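Local coordinates for DHC, diheme cytochrome c (Rhodobacter sphaeroides, PDB 2FW5), which binds two c-type hemes and probably passes electrons to or from partner proteins such as the sphaeroides heme protein SHP, at residues A38-A43 and T90-R95. Sequence-based numbering, arbitrary orientation.
Sequences ARSWTA and TDTPLR. With HEC (heme c), chain C.
Arg39 and Ser40 of helix 38-45 bind backbone carbonyls of the loop residues 90-95. The Arg39 guanidinium meets Asp91 O side-on, with NE and NH2 both on that one oxygen. The NE bond is the straighter of the two, at 2.8 Å from Arg39 NE to Asp91 O and an N-H...O angle of 159°. The oxygen lies close to the guanidinium plane. CG sits between the backbone N and C of its own residue (chi1 61°), and the extended chain carries the group across to the loop. A leucine in place of Arg39 would probably leave Asp91 O without these two donors and the loop less firmly tied to the helix. Ser40 OG donates to Pro93 O at 2.6 Å; the donor lies in the plane of the carbonyl and meets one of its lone pairs. The Asp91 carboxylate turns back to its own loop, where OD2 accepts from Val88 N.

Van der Waals contacts flank these bonds. Leu94 CD2 and Ala43 CB, 3.7 Å apart, are the apolar pair. Thr92 CG2 packs on the helix backbone, 3.8 Å from Arg39 O. The Pro93 ring lies against Ser40, its CD 3.4 Å from Ser40 OG.

Helix and loop together form part of the pocket of one of the two hemes of this dihaem cytochrome c. Trp41 CZ3 packs 3.8 Å from the heme methyl CMB. Arg95, a heme-binding residue, donates hydrogen bonds from NH1 to O2A of one propionate and O1D of the other, and from NH2 to O1D as well.

The loop, which runs between helices 60-72 and 100-106, thus lies along one side of helix 38-45, while Ala38, Trp41 and Thr42 pack on helix 60-72.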
# COMPACT_ATOMS: atom_id res chain seq x y z
N ALA A 38 -7.95 6.16 4.37
CA ALA A 38 -8.57 6.69 3.14
C ALA A 38 -7.90 7.94 2.58
O ALA A 38 -7.74 8.08 1.33
CB ALA A 38 -10.03 6.99 3.38
N ARG A 39 -7.56 8.87 3.46
CA ARG A 39 -6.86 10.08 3.00
C ARG A 39 -5.56 9.81 2.21
O ARG A 39 -5.27 10.56 1.24
CB ARG A 39 -6.60 11.06 4.16
CG ARG A 39 -5.72 10.53 5.29
CD ARG A 39 -5.84 11.41 6.58
NE ARG A 39 -5.04 10.87 7.68
CZ ARG A 39 -5.49 10.00 8.61
NH1 ARG A 39 -6.74 9.51 8.57
NH2 ARG A 39 -4.70 9.67 9.63
N SER A 40 -4.78 8.82 2.65
CA SER A 40 -3.54 8.44 1.94
C SER A 40 -3.81 7.93 0.50
O SER A 40 -3.14 8.34 -0.43
CB SER A 40 -2.80 7.37 2.73
OG SER A 40 -2.24 7.96 3.90
N TRP A 41 -4.80 7.02 0.35
CA TRP A 41 -5.26 6.57 -0.98
C TRP A 41 -5.78 7.69 -1.87
O TRP A 41 -5.42 7.76 -3.01
CB TRP A 41 -6.31 5.47 -0.87
CG TRP A 41 -5.82 4.18 -0.22
CD1 TRP A 41 -6.37 3.54 0.85
CD2 TRP A 41 -4.74 3.36 -0.68
NE1 TRP A 41 -5.68 2.38 1.12
CE2 TRP A 41 -4.68 2.23 0.21
CE3 TRP A 41 -3.79 3.47 -1.74
CZ2 TRP A 41 -3.72 1.21 0.07
CZ3 TRP A 41 -2.86 2.46 -1.89
CH2 TRP A 41 -2.84 1.31 -0.99
N THR A 42 -6.60 8.59 -1.34
CA THR A 42 -6.99 9.77 -2.10
C THR A 42 -5.84 10.60 -2.63
O THR A 42 -5.83 11.01 -3.84
CB THR A 42 -7.96 10.62 -1.20
OG1 THR A 42 -9.04 9.77 -0.88
CG2 THR A 42 -8.63 11.77 -2.00
N ALA A 43 -4.90 10.90 -1.74
CA ALA A 43 -3.74 11.71 -2.10
C ALA A 43 -2.92 11.00 -3.23
O ALA A 43 -2.55 11.62 -4.26
CB ALA A 43 -2.87 11.97 -0.85
N THR A 90 -3.60 13.98 11.80
CA THR A 90 -2.93 14.87 10.82
C THR A 90 -1.82 14.22 10.01
O THR A 90 -1.30 14.88 9.13
CB THR A 90 -2.33 16.13 11.45
OG1 THR A 90 -1.48 15.71 12.53
CG2 THR A 90 -3.42 17.05 12.09
N ASP A 91 -1.47 12.96 10.25
CA ASP A 91 -0.53 12.30 9.31
C ASP A 91 -1.31 11.79 8.08
O ASP A 91 -2.34 11.14 8.23
CB ASP A 91 0.15 11.07 9.92
CG ASP A 91 0.85 11.34 11.23
OD1 ASP A 91 1.42 12.46 11.37
OD2 ASP A 91 0.88 10.49 12.17
N THR A 92 -0.78 12.05 6.88
CA THR A 92 -1.27 11.44 5.65
C THR A 92 -0.04 10.74 4.99
O THR A 92 0.60 11.30 4.08
CB THR A 92 -1.90 12.55 4.79
OG1 THR A 92 -3.00 13.12 5.50
CG2 THR A 92 -2.56 12.03 3.44
N PRO A 93 0.34 9.56 5.50
CA PRO A 93 1.55 8.90 4.94
C PRO A 93 1.32 8.49 3.47
O PRO A 93 0.22 8.04 3.16
CB PRO A 93 1.72 7.68 5.84
CG PRO A 93 0.36 7.33 6.30
CD PRO A 93 -0.26 8.75 6.59
N LEU A 94 2.32 8.55 2.58
CA LEU A 94 2.06 8.12 1.21
C LEU A 94 2.67 6.73 0.95
O LEU A 94 2.50 6.15 -0.12
CB LEU A 94 2.54 9.18 0.20
CG LEU A 94 1.81 10.55 0.31
CD1 LEU A 94 2.16 11.47 -0.90
CD2 LEU A 94 0.27 10.35 0.39
N ARG A 95 3.44 6.25 1.94
CA ARG A 95 4.09 4.95 1.85
C ARG A 95 3.61 4.10 3.02
O ARG A 95 3.70 4.51 4.19
CB ARG A 95 5.62 5.08 1.97
CG ARG A 95 6.32 5.66 0.69
CD ARG A 95 7.86 5.63 0.78
NE ARG A 95 8.50 6.03 -0.47
CZ ARG A 95 8.79 5.19 -1.49
NH1 ARG A 95 8.49 3.92 -1.39
NH2 ARG A 95 9.39 5.62 -2.60
FE HEC C . 2.89 2.52 -7.17
CHA HEC C . 5.22 2.86 -4.72
CHB HEC C . 0.36 2.52 -4.81
CHC HEC C . 0.57 1.86 -9.65
CHD HEC C . 5.39 2.74 -9.66
NA HEC C . 2.81 2.68 -5.07
C1A HEC C . 3.90 2.78 -4.29
C2A HEC C . 3.42 2.87 -2.91
C3A HEC C . 2.09 2.76 -2.94
C4A HEC C . 1.67 2.65 -4.32
CMA HEC C . 1.11 2.78 -1.75
CAA HEC C . 4.39 3.03 -1.68
CBA HEC C . 4.95 1.64 -1.48
CGA HEC C . 5.68 1.70 -0.09
O1A HEC C . 5.02 1.75 0.96
O2A HEC C . 6.91 1.73 -0.01
NB HEC C . 0.82 2.23 -7.20
C1B HEC C . -0.01 2.35 -6.12
C2B HEC C . -1.35 2.23 -6.62
C3B HEC C . -1.31 2.05 -7.95
C4B HEC C . 0.08 2.04 -8.35
CMB HEC C . -2.56 2.36 -5.68
CAB HEC C . -2.50 1.94 -8.95
CBB HEC C . -3.28 3.05 -9.21
NC HEC C . 2.96 2.34 -9.30
C1C HEC C . 1.88 2.01 -10.07
C2C HEC C . 2.38 1.89 -11.45
C3C HEC C . 3.72 2.15 -11.45
C4C HEC C . 4.10 2.43 -10.08
CMC HEC C . 1.44 1.52 -12.60
CAC HEC C . 4.78 2.17 -12.61
CBC HEC C . 4.54 2.85 -13.77
ND HEC C . 4.98 2.79 -7.22
C1D HEC C . 5.81 2.84 -8.35
C2D HEC C . 7.19 3.07 -7.93
C3D HEC C . 7.13 3.10 -6.40
C4D HEC C . 5.73 2.91 -6.03
CMD HEC C . 8.44 3.21 -8.85
CAD HEC C . 8.36 3.28 -5.48
CBD HEC C . 8.77 1.87 -5.00
CGD HEC C . 10.02 1.98 -4.10
O1D HEC C . 10.22 3.00 -3.39
O2D HEC C . 10.83 1.03 -4.12